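Local coordinates for ferripyochelin binding protein (Pyrococcus horikoshii, PDB 1V3W), which probably works as a gamma-class carbonic anhydrase, a zinc-dependent left-handed beta-helix protein that also binds calcium, at residues K34-P39 with E161-H166; Y77-H82 with K154-Y159; G92-I97 with E150-N155; I99-L104 with V113-G118. All blocks are in the same frame, centred on the assembly; numbering follows the deposited sequence. Where two conformers were deposited one is given.

In the fold
Contacts 1, 2 and 3 join three strands of one sheet of the left-handed beta-helix to successive parts of helix 146-169. Contact 4 leaves the helix and ties two neighbouring coils together. Contacts 1 and 4 are buried, contact 2 is partly buried and contact 3 lies near the surface. Contact 1 rests on aromatic rings at a subunit interface. Contact 2 ends at the zinc. Contact 3 sets Tyr94 and Ile96 against helix side chains and touches no other subunit. Contact 4 has a backbone hydrogen bond across its segments, which the helix contacts lack. Contacts 2 and 3 share Asn155, and their strands 79-80 and 95-97 are sheet neighbours. Strand 113-115 of contact 4 follows next.

Contact 1. Residues K34-P39 with E161-H166; sequences KTSVWP and ELAEKH. With CA (calcium ion), chain E.
Trp38 sets the edge of its indole against the face of the His166 imidazole. Its CZ3 lies 3.3 Å above the imidazole plane, over the ring centre. The planes stand at 84°, a T-shaped stack. Trp38 carries CG anti to its carbonyl carbon (chi1 -58°), which sends the six-membered ring off the strand toward helix 146-169. The same ring edge reaches the backbone of Leu162, with CH2 4.0 Å from Leu162 C. Beside it, Trp38 CZ2 approaches Ala163 CB at 4.2 Å. Ala163 CB also meets Ser36 CB at 3.7 Å. Within the strand segment, Trp38 NE1 gives Ser36 OG a weak hydrogen bond of 2.9 Å. His166 is held at both nitrogens, by Arg170 at ND1 and by Asp46 of the second subunit at NE2. A leucine in its place would probably leave Asp46 without this partner and Trp38 without the flat surface under its edge. On another side of the helix, Glu164 chelates calcium with OE1 and OE2, beside two waters. Arg44 of the second subunit makes a cation-pi contact with Trp38. The segments thus meet through rings and carbon, while the NE2 bond of His166 to Asp46 ties the helix to the neighbouring subunit.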
loop_
_atom_site.group_PDB
_atom_site.type_symbol
_atom_site.label_atom_id
_atom_site.label_comp_id
_atom_site.label_asym_id
_atom_site.label_seq_id
_atom_site.Cartn_x
_atom_site.Cartn_y
_atom_site.Cartn_z
ATOM N N LYS A 34 18.773 5.041 -15.485
ATOM C CA LYS A 34 18.551 3.669 -15.049
ATOM C C LYS A 34 17.686 3.489 -13.807
ATOM O O LYS A 34 17.799 2.486 -13.100
ATOM C CB LYS A 34 19.899 2.959 -14.876
ATOM C CG LYS A 34 20.647 2.797 -16.196
ATOM C CD LYS A 34 22.030 2.200 -16.004
ATOM C CE LYS A 34 22.722 1.981 -17.343
ATOM N NZ LYS A 34 22.886 3.250 -18.103
ATOM N N THR A 35 16.830 4.470 -13.540
ATOM C CA THR A 35 15.917 4.361 -12.413
ATOM C C THR A 35 14.687 3.654 -12.945
ATOM O O THR A 35 14.515 3.511 -14.156
ATOM C CB THR A 35 15.484 5.739 -11.861
ATOM O OG1 THR A 35 14.944 6.536 -12.923
ATOM C CG2 THR A 35 16.660 6.450 -11.222
ATOM N N SER A 36 13.831 3.200 -12.042
ATOM C CA SER A 36 12.614 2.527 -12.457
ATOM C C SER A 36 11.509 2.770 -11.441
ATOM O O SER A 36 11.745 2.768 -10.231
ATOM C CB SER A 36 12.862 1.021 -12.647
ATOM O OG SER A 36 13.445 0.418 -11.505
ATOM N N VAL A 37 10.309 3.011 -11.953
ATOM C CA VAL A 37 9.133 3.258 -11.130
ATOM C C VAL A 37 8.121 2.217 -11.587
ATOM O O VAL A 37 7.729 2.176 -12.757
ATOM C CB VAL A 37 8.599 4.689 -11.345
ATOM C CG1 VAL A 37 7.354 4.914 -10.503
ATOM C CG2 VAL A 37 9.672 5.702 -10.957
ATOM N N TRP A 38 7.701 1.382 -10.647
ATOM C CA TRP A 38 6.818 0.269 -10.944
ATOM C C TRP A 38 5.318 0.497 -10.794
ATOM O O TRP A 38 4.885 1.522 -10.277
ATOM C CB TRP A 38 7.330 -0.932 -10.143
ATOM C CG TRP A 38 8.761 -1.211 -10.533
ATOM C CD1 TRP A 38 9.889 -0.642 -10.004
ATOM C CD2 TRP A 38 9.195 -1.987 -11.660
ATOM N NE1 TRP A 38 10.996 -1.013 -10.738
ATOM C CE2 TRP A 38 10.600 -1.841 -11.746
ATOM C CE3 TRP A 38 8.535 -2.798 -12.586
ATOM C CZ2 TRP A 38 11.347 -2.464 -12.758
ATOM C CZ3 TRP A 38 9.280 -3.413 -13.585
ATOM C CH2 TRP A 38 10.676 -3.250 -13.656
ATOM N N PRO A 39 4.499 -0.455 -11.277
ATOM C CA PRO A 39 3.043 -0.326 -11.198
ATOM C C PRO A 39 2.459 0.154 -9.881
ATOM O O PRO A 39 2.816 -0.339 -8.815
ATOM C CB PRO A 39 2.554 -1.729 -11.543
ATOM C CG PRO A 39 3.583 -2.212 -12.505
ATOM C CD PRO A 39 4.873 -1.757 -11.861
ATOM N N GLU A 161 18.322 -4.214 -14.647
ATOM C CA GLU A 161 18.136 -5.163 -15.735
ATOM C C GLU A 161 16.652 -5.437 -15.970
ATOM O O GLU A 161 16.200 -5.517 -17.114
ATOM C CB GLU A 161 18.863 -6.474 -15.422
ATOM C CG GLU A 161 20.361 -6.314 -15.201
ATOM C CD GLU A 161 21.071 -5.692 -16.391
ATOM O OE1 GLU A 161 20.993 -6.264 -17.500
ATOM O OE2 GLU A 161 21.711 -4.630 -16.219
ATOM N N LEU A 162 15.898 -5.577 -14.883
ATOM C CA LEU A 162 14.466 -5.839 -14.964
ATOM C C LEU A 162 13.777 -4.694 -15.700
ATOM O O LEU A 162 12.924 -4.916 -16.559
ATOM C CB LEU A 162 13.895 -5.987 -13.551
ATOM C CG LEU A 162 12.673 -6.879 -13.337
ATOM C CD1 LEU A 162 12.900 -8.242 -13.980
ATOM C CD2 LEU A 162 12.431 -7.030 -11.842
ATOM N N ALA A 163 14.169 -3.468 -15.368
ATOM C CA ALA A 163 13.601 -2.285 -15.996
ATOM C C ALA A 163 13.795 -2.341 -17.506
ATOM O O ALA A 163 12.871 -2.070 -18.266
ATOM C CB ALA A 163 14.252 -1.028 -15.426
ATOM N N GLU A 164 14.998 -2.696 -17.943
ATOM C CA GLU A 164 15.253 -2.772 -19.372
ATOM C C GLU A 164 14.391 -3.853 -20.020
ATOM O O GLU A 164 13.917 -3.678 -21.140
ATOM C CB GLU A 164 16.734 -3.039 -19.646
ATOM C CG GLU A 164 17.109 -2.914 -21.116
ATOM C CD GLU A 164 18.609 -2.854 -21.335
ATOM O OE1 GLU A 164 19.240 -1.877 -20.873
ATOM O OE2 GLU A 164 19.155 -3.783 -21.965
ATOM N N LYS A 165 14.191 -4.964 -19.318
ATOM C CA LYS A 165 13.367 -6.043 -19.853
ATOM C C LYS A 165 11.938 -5.567 -20.095
ATOM O O LYS A 165 11.310 -5.938 -21.084
ATOM C CB LYS A 165 13.335 -7.236 -18.898
ATOM C CG LYS A 165 14.585 -8.105 -18.885
ATOM C CD LYS A 165 14.204 -9.579 -18.737
ATOM C CE LYS A 165 12.871 -9.755 -18.011
ATOM N NZ LYS A 165 12.033 -10.801 -18.658
ATOM N N HIS A 166 11.423 -4.754 -19.179
ATOM C CA HIS A 166 10.068 -4.228 -19.310
ATOM C C HIS A 166 9.992 -3.185 -20.418
ATOM O O HIS A 166 9.035 -3.156 -21.186
ATOM C CB HIS A 166 9.606 -3.610 -17.986
ATOM C CG HIS A 166 9.143 -4.617 -16.981
ATOM N ND1 HIS A 166 7.810 -4.818 -16.688
ATOM C CD2 HIS A 166 9.834 -5.485 -16.206
ATOM C CE1 HIS A 166 7.702 -5.765 -15.775
ATOM N NE2 HIS A 166 8.915 -6.187 -15.465
HETATM CA CA CA E . 21.076 -2.223 -22.588
HETATM O O HOH W 1 22.120 -3.307 -20.563
HETATM O O HOH W 2 21.303 -4.532 -23.503
#

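Contact 2. Residues Y77-H82 with K154-Y159; sequences YVTIGH and KNAEIY. With ZN (zinc ion), chain B.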
loop_
_atom_site.group_PDB
_atom_site.type_symbol
_atom_site.label_atom_id
_atom_site.label_comp_id
_atom_site.label_asym_id
_atom_site.label_seq_id
_atom_site.Cartn_x
_atom_site.Cartn_y
_atom_site.Cartn_z
ATOM N N TYR A 77 21.494 3.501 -6.352
ATOM C CA TYR A 77 21.381 2.085 -6.005
ATOM C C TYR A 77 20.473 1.885 -4.801
ATOM O O TYR A 77 20.744 1.051 -3.932
ATOM C CB TYR A 77 22.761 1.499 -5.707
ATOM C CG TYR A 77 23.680 1.440 -6.906
ATOM C CD1 TYR A 77 23.542 0.440 -7.870
ATOM C CD2 TYR A 77 24.708 2.367 -7.060
ATOM C CE1 TYR A 77 24.410 0.364 -8.957
ATOM C CE2 TYR A 77 25.582 2.301 -8.139
ATOM C CZ TYR A 77 25.428 1.297 -9.082
ATOM O OH TYR A 77 26.296 1.215 -10.147
ATOM N N VAL A 78 19.397 2.662 -4.745
ATOM C CA VAL A 78 18.443 2.547 -3.655
ATOM C C VAL A 78 17.259 1.708 -4.099
ATOM O O VAL A 78 16.730 1.885 -5.196
ATOM C CB VAL A 78 17.919 3.928 -3.201
ATOM C CG1 VAL A 78 16.793 3.751 -2.182
ATOM C CG2 VAL A 78 19.051 4.738 -2.592
ATOM N N THR A 79 16.863 0.777 -3.240
ATOM C CA THR A 79 15.723 -0.084 -3.508
ATOM C C THR A 79 14.599 0.313 -2.562
ATOM O O THR A 79 14.732 0.167 -1.349
ATOM C CB THR A 79 16.070 -1.568 -3.256
ATOM O OG1 THR A 79 17.010 -2.014 -4.239
ATOM C CG2 THR A 79 14.816 -2.432 -3.327
ATOM N N ILE A 80 13.509 0.843 -3.107
ATOM C CA ILE A 80 12.372 1.213 -2.273
ATOM C C ILE A 80 11.360 0.086 -2.451
ATOM O O ILE A 80 10.665 -0.000 -3.465
ATOM C CB ILE A 80 11.774 2.568 -2.688
ATOM C CG1 ILE A 80 12.879 3.633 -2.682
ATOM C CG2 ILE A 80 10.669 2.964 -1.711
ATOM C CD1 ILE A 80 12.396 5.022 -3.011
ATOM N N GLY A 81 11.318 -0.785 -1.446
ATOM C CA GLY A 81 10.471 -1.960 -1.465
ATOM C C GLY A 81 8.985 -1.783 -1.661
ATOM O O GLY A 81 8.403 -0.760 -1.309
ATOM N N HIS A 82 8.374 -2.821 -2.220
ATOM C CA HIS A 82 6.949 -2.833 -2.480
ATOM C C HIS A 82 6.167 -2.308 -1.285
ATOM O O HIS A 82 6.443 -2.681 -0.143
ATOM C CB HIS A 82 6.451 -4.265 -2.722
ATOM C CG HIS A 82 7.290 -5.065 -3.667
ATOM N ND1 HIS A 82 7.132 -5.016 -5.036
ATOM C CD2 HIS A 82 8.276 -5.963 -3.435
ATOM C CE1 HIS A 82 7.983 -5.850 -5.606
ATOM N NE2 HIS A 82 8.690 -6.438 -4.656
ATOM N N LYS A 154 23.557 -5.230 -5.271
ATOM C CA LYS A 154 23.007 -6.304 -6.107
ATOM C C LYS A 154 21.494 -6.163 -6.338
ATOM O O LYS A 154 21.013 -6.314 -7.461
ATOM C CB LYS A 154 23.350 -7.660 -5.441
ATOM C CG LYS A 154 22.962 -8.968 -6.168
ATOM C CD LYS A 154 24.156 -9.972 -6.246
ATOM C CE LYS A 154 24.151 -11.242 -5.318
ATOM N NZ LYS A 154 22.901 -11.788 -4.689
ATOM N N ASN A 155 20.755 -5.866 -5.274
ATOM C CA ASN A 155 19.304 -5.709 -5.359
ATOM C C ASN A 155 18.966 -4.672 -6.430
ATOM O O ASN A 155 18.107 -4.892 -7.288
ATOM C CB ASN A 155 18.749 -5.252 -4.004
ATOM C CG ASN A 155 17.245 -5.456 -3.875
ATOM O OD1 ASN A 155 16.512 -5.457 -4.865
ATOM N ND2 ASN A 155 16.779 -5.609 -2.641
ATOM N N ALA A 156 19.655 -3.537 -6.372
ATOM C CA ALA A 156 19.429 -2.459 -7.328
ATOM C C ALA A 156 19.829 -2.852 -8.747
ATOM O O ALA A 156 19.144 -2.508 -9.709
ATOM C CB ALA A 156 20.192 -1.213 -6.894
ATOM N N GLU A 157 20.937 -3.573 -8.886
ATOM C CA GLU A 157 21.384 -3.986 -10.210
ATOM C C GLU A 157 20.386 -4.930 -10.865
ATOM O O GLU A 157 20.179 -4.877 -12.077
ATOM C CB GLU A 157 22.763 -4.640 -10.123
ATOM C CG GLU A 157 23.869 -3.649 -9.816
ATOM C CD GLU A 157 25.227 -4.304 -9.707
ATOM O OE1 GLU A 157 25.416 -5.127 -8.789
ATOM O OE2 GLU A 157 26.107 -3.996 -10.539
ATOM N N ILE A 158 19.771 -5.792 -10.062
ATOM C CA ILE A 158 18.777 -6.726 -10.575
ATOM C C ILE A 158 17.652 -5.915 -11.206
ATOM O O ILE A 158 17.157 -6.241 -12.286
ATOM C CB ILE A 158 18.197 -7.606 -9.442
ATOM C CG1 ILE A 158 19.262 -8.592 -8.960
ATOM C CG2 ILE A 158 16.952 -8.342 -9.928
ATOM C CD1 ILE A 158 18.811 -9.484 -7.819
ATOM N N TYR A 159 17.262 -4.842 -10.527
ATOM C CA TYR A 159 16.196 -3.987 -11.019
ATOM C C TYR A 159 16.542 -3.184 -12.254
ATOM O O TYR A 159 15.671 -2.910 -13.084
ATOM C CB TYR A 159 15.712 -3.055 -9.917
ATOM C CG TYR A 159 14.501 -3.615 -9.242
ATOM C CD1 TYR A 159 14.621 -4.495 -8.171
ATOM C CD2 TYR A 159 13.232 -3.357 -9.751
ATOM C CE1 TYR A 159 13.500 -5.114 -7.626
ATOM C CE2 TYR A 159 12.110 -3.967 -9.222
ATOM C CZ TYR A 159 12.249 -4.844 -8.163
ATOM O OH TYR A 159 11.124 -5.455 -7.668
HETATM ZN ZN ZN B . 10.225 -7.825 -5.308
HETATM O O HOH W 3 11.606 -6.702 -5.719
#
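Tyr77 and Ala156 bring the backbones closest, their CA atoms 5.1 Å apart where the turn before strand 79-80 meets helix 146-169. Ala156 CB lies 3.6 Å from Tyr77 CA and also sits at the edge of the Tyr77 ring, near CD1. Tyr77 keeps CG anti to its carbonyl carbon (chi1 -67°), and its ring reaches out across the side of the helix. There CE1 meets Glu157 CG at 4.1 Å. The ring and the Glu157 carboxylate are turned 86° to each other. Thr79 points at the helix and crosses Asn155 at about a right angle. Thr79 OG1 approaches Asn155 CG at 3.5 Å, but its hydrogen bond goes to Asn57 OD1. Asn155 OD1 bonds a glycerol.

At the far end lies the zinc site. His82 NE2 binds zinc at 2.2 Å. His65 and His87 of the second subunit and a water complete the site. His82 ND1 makes a weak hydrogen bond to Asp60. Tyr159 puts its OH 3.8 Å from His82 CE1 and 3.5 Å from the zinc. That OH is hydrogen-bonded to Arg44 of the second subunit, so both chains position the groups around the metal.

Strand 79-80 lies between strands 57-58 and 95-97 in the sheet under the helix. Tyr77 stacks on Tyr55 of the preceding coil and meets Tyr94 of the next at nearly parallel planes. Tyr159 packs on Trp38, which joins this contact to contact 1.

Contact 3. Residues G92-I97 with E150-N155; sequences GNYVII and EWTKKN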
loop_
_atom_site.group_PDB
_atom_site.type_symbol
_atom_site.label_atom_id
_atom_site.label_comp_id
_atom_site.label_asym_id
_atom_site.label_seq_id
_atom_site.Cartn_x
_atom_site.Cartn_y
_atom_site.Cartn_z
ATOM N N GLY A 92 20.418 7.882 1.588
ATOM C CA GLY A 92 21.728 7.808 0.966
ATOM C C GLY A 92 21.841 6.811 -0.168
ATOM O O GLY A 92 20.852 6.472 -0.817
ATOM N N ASN A 93 23.060 6.336 -0.399
ATOM C CA ASN A 93 23.333 5.384 -1.467
ATOM C C ASN A 93 23.379 3.945 -0.962
ATOM O O ASN A 93 23.755 3.696 0.183
ATOM C CB ASN A 93 24.667 5.732 -2.140
ATOM C CG ASN A 93 24.712 7.166 -2.638
ATOM O OD1 ASN A 93 23.773 7.646 -3.266
ATOM N ND2 ASN A 93 25.817 7.855 -2.369
ATOM N N TYR A 94 22.987 3.008 -1.821
ATOM C CA TYR A 94 22.986 1.583 -1.484
ATOM C C TYR A 94 22.134 1.326 -0.250
ATOM O O TYR A 94 22.599 0.760 0.743
ATOM C CB TYR A 94 24.420 1.100 -1.239
ATOM C CG TYR A 94 25.360 1.436 -2.369
ATOM C CD1 TYR A 94 25.403 0.660 -3.524
ATOM C CD2 TYR A 94 26.170 2.569 -2.305
ATOM C CE1 TYR A 94 26.226 1.005 -4.592
ATOM C CE2 TYR A 94 26.993 2.927 -3.366
ATOM C CZ TYR A 94 27.013 2.141 -4.507
ATOM O OH TYR A 94 27.786 2.502 -5.578
ATOM N N VAL A 95 20.880 1.752 -0.323
ATOM C CA VAL A 95 19.948 1.580 0.778
ATOM C C VAL A 95 18.771 0.728 0.349
ATOM O O VAL A 95 18.193 0.949 -0.713
ATOM C CB VAL A 95 19.394 2.936 1.265
ATOM C CG1 VAL A 95 18.368 2.719 2.375
ATOM C CG2 VAL A 95 20.533 3.817 1.760
ATOM N N ILE A 96 18.437 -0.259 1.171
ATOM C CA ILE A 96 17.294 -1.107 0.895
ATOM C C ILE A 96 16.198 -0.704 1.868
ATOM O O ILE A 96 16.322 -0.906 3.080
ATOM C CB ILE A 96 17.616 -2.607 1.090
ATOM C CG1 ILE A 96 18.614 -3.061 0.023
ATOM C CG2 ILE A 96 16.332 -3.439 0.996
ATOM C CD1 ILE A 96 19.014 -4.515 0.128
ATOM N N ILE A 97 15.142 -0.102 1.336
ATOM C CA ILE A 97 14.006 0.306 2.147
ATOM C C ILE A 97 13.058 -0.886 2.131
ATOM O O ILE A 97 12.490 -1.230 1.091
ATOM C CB ILE A 97 13.323 1.560 1.553
ATOM C CG1 ILE A 97 14.286 2.750 1.620
ATOM C CG2 ILE A 97 12.036 1.872 2.304
ATOM C CD1 ILE A 97 14.724 3.123 3.027
ATOM N N GLU A 150 26.939 -6.371 0.108
ATOM C CA GLU A 150 27.009 -6.633 -1.322
ATOM C C GLU A 150 25.585 -6.640 -1.879
ATOM O O GLU A 150 25.354 -6.250 -3.024
ATOM C CB GLU A 150 27.703 -7.977 -1.583
ATOM C CG GLU A 150 29.115 -8.063 -0.993
ATOM C CD GLU A 150 30.208 -7.597 -1.946
ATOM O OE1 GLU A 150 31.201 -7.005 -1.470
ATOM O OE2 GLU A 150 30.091 -7.837 -3.166
ATOM N N TRP A 151 24.632 -7.070 -1.057
ATOM C CA TRP A 151 23.233 -7.116 -1.469
ATOM C C TRP A 151 22.642 -5.713 -1.635
ATOM O O TRP A 151 21.752 -5.509 -2.463
ATOM C CB TRP A 151 22.406 -7.916 -0.452
ATOM C CG TRP A 151 20.948 -8.046 -0.811
ATOM C CD1 TRP A 151 19.881 -7.674 -0.046
ATOM C CD2 TRP A 151 20.407 -8.579 -2.029
ATOM N NE1 TRP A 151 18.708 -7.943 -0.710
ATOM C CE2 TRP A 151 18.998 -8.500 -1.923
ATOM C CE3 TRP A 151 20.967 -9.123 -3.189
ATOM C CZ2 TRP A 151 18.146 -8.936 -2.946
ATOM C CZ3 TRP A 151 20.119 -9.556 -4.207
ATOM C CH2 TRP A 151 18.721 -9.462 -4.073
ATOM N N THR A 152 23.128 -4.743 -0.863
ATOM C CA THR A 152 22.600 -3.386 -0.990
ATOM C C THR A 152 22.825 -2.837 -2.403
ATOM O O THR A 152 22.121 -1.915 -2.822
ATOM C CB THR A 152 23.201 -2.400 0.060
ATOM O OG1 THR A 152 24.626 -2.342 -0.072
ATOM C CG2 THR A 152 22.838 -2.836 1.478
ATOM N N LYS A 153 23.794 -3.392 -3.137
ATOM C CA LYS A 153 24.040 -2.961 -4.521
ATOM C C LYS A 153 23.365 -3.932 -5.501
ATOM O O LYS A 153 22.688 -3.512 -6.436
ATOM C CB LYS A 153 25.550 -2.883 -4.846
ATOM C CG LYS A 153 25.838 -2.501 -6.322
ATOM C CD LYS A 153 27.322 -2.230 -6.645
ATOM C CE LYS A 153 27.528 -1.976 -8.150
ATOM N NZ LYS A 153 28.904 -1.521 -8.519
ATOM N N LYS A 154 23.557 -5.230 -5.271
ATOM C CA LYS A 154 23.007 -6.304 -6.107
ATOM C C LYS A 154 21.494 -6.163 -6.338
ATOM O O LYS A 154 21.013 -6.314 -7.461
ATOM C CB LYS A 154 23.350 -7.660 -5.441
ATOM C CG LYS A 154 22.962 -8.968 -6.168
ATOM C CD LYS A 154 24.156 -9.972 -6.246
ATOM C CE LYS A 154 24.151 -11.242 -5.318
ATOM N NZ LYS A 154 22.901 -11.788 -4.689
ATOM N N ASN A 155 20.755 -5.866 -5.274
ATOM C CA ASN A 155 19.304 -5.709 -5.359
ATOM C C ASN A 155 18.966 -4.672 -6.430
ATOM O O ASN A 155 18.107 -4.892 -7.288
ATOM C CB ASN A 155 18.749 -5.252 -4.004
ATOM C CG ASN A 155 17.245 -5.456 -3.875
ATOM O OD1 ASN A 155 16.512 -5.457 -4.865
ATOM N ND2 ASN A 155 16.779 -5.609 -2.641
#
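Tyr94 and Thr152 come nearest in backbone, with CA atoms 5.0 Å apart. The axes of strand 95-97 and helix segment 150-155 approach to 7.9 Å and cross at 73°. The helix therefore runs across the strand. Thr152 points at the strand segment, and its CB sits 3.3 Å from Tyr94 O. Its OG1 lies between the backbone N and the carbonyl carbon (chi1 59°). There it is hydrogen-bonded to Ile149 O and to His112 ND1.

Tyr94 and Lys153 lie side by side and point the same way. The extended Lys153 chain follows the ring, with CB 3.8 Å from Tyr94 CD1 and CG 3.9 Å from CE1. Replacing Tyr94 by a serine is likely to strip the Lys153 methylenes of this neighbour and open a gap between the rings of Tyr77 and His112.

Ile96 also points at the helix. Its chain is extended to CD1 (chi2 179°), and this methyl makes a tight contact of 3.3 Å with Trp151 CD1. The two side chains cross at about a right angle. Asn155 ND2 is 3.7 Å from the same methyl.

Strand 95-97 pairs with strand 79-80 and with strand 113-115. Tyr94 stacks on His112 of the next coil. Thr152 also reaches Ile114 on strand 113-115, so the helix spans more than one coil here.

Contact 4. Residues I99-L104 with V113-G118; sequences ISSVIL and VIIGAG. With EDO (1,2-ethanediol), chain J.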
loop_
_atom_site.group_PDB
_atom_site.type_symbol
_atom_site.label_atom_id
_atom_site.label_comp_id
_atom_site.label_asym_id
_atom_site.label_seq_id
_atom_site.Cartn_x
_atom_site.Cartn_y
_atom_site.Cartn_z
ATOM N N ILE A 99 10.120 -3.767 2.548
ATOM C CA ILE A 99 8.753 -3.878 2.078
ATOM C C ILE A 99 7.808 -3.371 3.156
ATOM O O ILE A 99 7.927 -3.721 4.332
ATOM C CB ILE A 99 8.422 -5.345 1.737
ATOM C CG1 ILE A 99 9.228 -5.770 0.510
ATOM C CG2 ILE A 99 6.927 -5.514 1.497
ATOM C CD1 ILE A 99 9.193 -7.254 0.237
ATOM N N SER A 100 6.893 -2.511 2.737
ATOM C CA SER A 100 5.896 -1.938 3.621
ATOM C C SER A 100 6.483 -1.181 4.808
ATOM O O SER A 100 5.861 -1.106 5.860
ATOM C CB SER A 100 4.958 -3.039 4.113
ATOM O OG SER A 100 3.695 -2.499 4.466
ATOM N N SER A 101 7.683 -0.631 4.654
ATOM C CA SER A 101 8.280 0.137 5.739
ATOM C C SER A 101 7.866 1.595 5.558
ATOM O O SER A 101 7.216 1.942 4.569
ATOM C CB SER A 101 9.810 0.014 5.725
ATOM O OG SER A 101 10.375 0.588 4.559
ATOM N N VAL A 102 8.237 2.442 6.514
ATOM C CA VAL A 102 7.899 3.860 6.461
ATOM C C VAL A 102 9.098 4.694 6.896
ATOM O O VAL A 102 9.730 4.394 7.906
ATOM C CB VAL A 102 6.716 4.194 7.402
ATOM C CG1 VAL A 102 6.353 5.668 7.287
ATOM C CG2 VAL A 102 5.519 3.311 7.074
ATOM N N ILE A 103 9.411 5.728 6.123
ATOM C CA ILE A 103 10.515 6.626 6.446
ATOM C C ILE A 103 9.869 7.995 6.573
ATOM O O ILE A 103 9.317 8.513 5.606
ATOM C CB ILE A 103 11.566 6.662 5.324
ATOM C CG1 ILE A 103 11.969 5.234 4.938
ATOM C CG2 ILE A 103 12.781 7.464 5.781
ATOM C CD1 ILE A 103 12.530 4.406 6.077
ATOM N N LEU A 104 9.932 8.577 7.766
ATOM C CA LEU A 104 9.289 9.861 8.000
ATOM C C LEU A 104 10.141 11.114 7.801
ATOM O O LEU A 104 11.359 11.048 7.618
ATOM C CB LEU A 104 8.634 9.848 9.386
ATOM C CG LEU A 104 7.568 8.745 9.488
ATOM C CD1 LEU A 104 7.041 8.632 10.909
ATOM C CD2 LEU A 104 6.436 9.048 8.515
ATOM N N VAL A 113 22.580 0.790 4.085
ATOM C CA VAL A 113 21.654 0.554 5.180
ATOM C C VAL A 113 20.501 -0.316 4.706
ATOM O O VAL A 113 20.082 -0.241 3.552
ATOM C CB VAL A 113 21.075 1.890 5.714
ATOM C CG1 VAL A 113 19.887 1.627 6.640
ATOM C CG2 VAL A 113 22.155 2.660 6.452
ATOM N N ILE A 114 20.008 -1.165 5.597
ATOM C CA ILE A 114 18.863 -1.998 5.278
ATOM C C ILE A 114 17.812 -1.700 6.328
ATOM O O ILE A 114 18.078 -1.794 7.526
ATOM C CB ILE A 114 19.192 -3.507 5.318
ATOM C CG1 ILE A 114 20.145 -3.857 4.172
ATOM C CG2 ILE A 114 17.906 -4.330 5.189
ATOM C CD1 ILE A 114 20.552 -5.316 4.135
ATOM N N ILE A 115 16.637 -1.287 5.868
ATOM C CA ILE A 115 15.520 -1.008 6.755
ATOM C C ILE A 115 14.644 -2.249 6.639
ATOM O O ILE A 115 14.236 -2.628 5.540
ATOM C CB ILE A 115 14.718 0.226 6.293
ATOM C CG1 ILE A 115 15.634 1.454 6.201
ATOM C CG2 ILE A 115 13.561 0.478 7.250
ATOM C CD1 ILE A 115 16.278 1.865 7.512
ATOM N N GLY A 116 14.374 -2.895 7.766
ATOM C CA GLY A 116 13.564 -4.098 7.742
ATOM C C GLY A 116 12.133 -3.884 7.293
ATOM O O GLY A 116 11.597 -2.776 7.370
ATOM N N ALA A 117 11.510 -4.959 6.818
ATOM C CA ALA A 117 10.123 -4.909 6.372
ATOM C C ALA A 117 9.235 -4.460 7.524
ATOM O O ALA A 117 9.371 -4.940 8.648
ATOM C CB ALA A 117 9.684 -6.285 5.884
ATOM N N GLY A 118 8.336 -3.525 7.238
ATOM C CA GLY A 118 7.424 -3.031 8.256
ATOM C C GLY A 118 7.992 -2.078 9.292
ATOM O O GLY A 118 7.263 -1.615 10.169
HETATM C C1 EDO J . 4.802 -0.201 8.823
HETATM O O1 EDO J . 4.494 -1.206 9.776
HETATM C C2 EDO J . 4.247 -0.317 7.376
HETATM O O2 EDO J . 3.920 -1.707 7.109
#
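Ile99 and Ala117 belong to a coil-to-coil contact at a corner of the left-handed parallel beta-helix. Segment 99-104 turns from one face toward strand 102-103. Segment 113-118 makes the matching corner one coil on, after strand 113-115. The corners are joined by a backbone hydrogen bond from Gly118 N to Ile99 O, 2.9 Å long. The Ile99 carbonyl also receives Ala117 CA at 3.2 Å.

Inside the coil the side chains pack together. Ile103 CD1 touches Ile115 CG2 at 4.2 Å. Ser101 CB meets the same methyl at 4.1 Å and Gly116 O at 3.7 Å. Ser101 OG lies between the backbone N and the carbonyl carbon (chi1 65°), and it bonds the carbonyl of Gly98 within its own corner. Ile97 adds to this apolar interior against both Ile103 and Ile115, and Val121 closes on the same pair.

Other subunits pack on this corner. Ile99 meets Met85 of the second subunit, and Ser100 meets Ser100 of the third. Both Ser100 and Gly118 have positive phi, so the backbone turns alike in the two coils. There Gly118 CA directs a C-H at Ser100 O, 3.4 Å away, with an angle of 156° at the hydrogen.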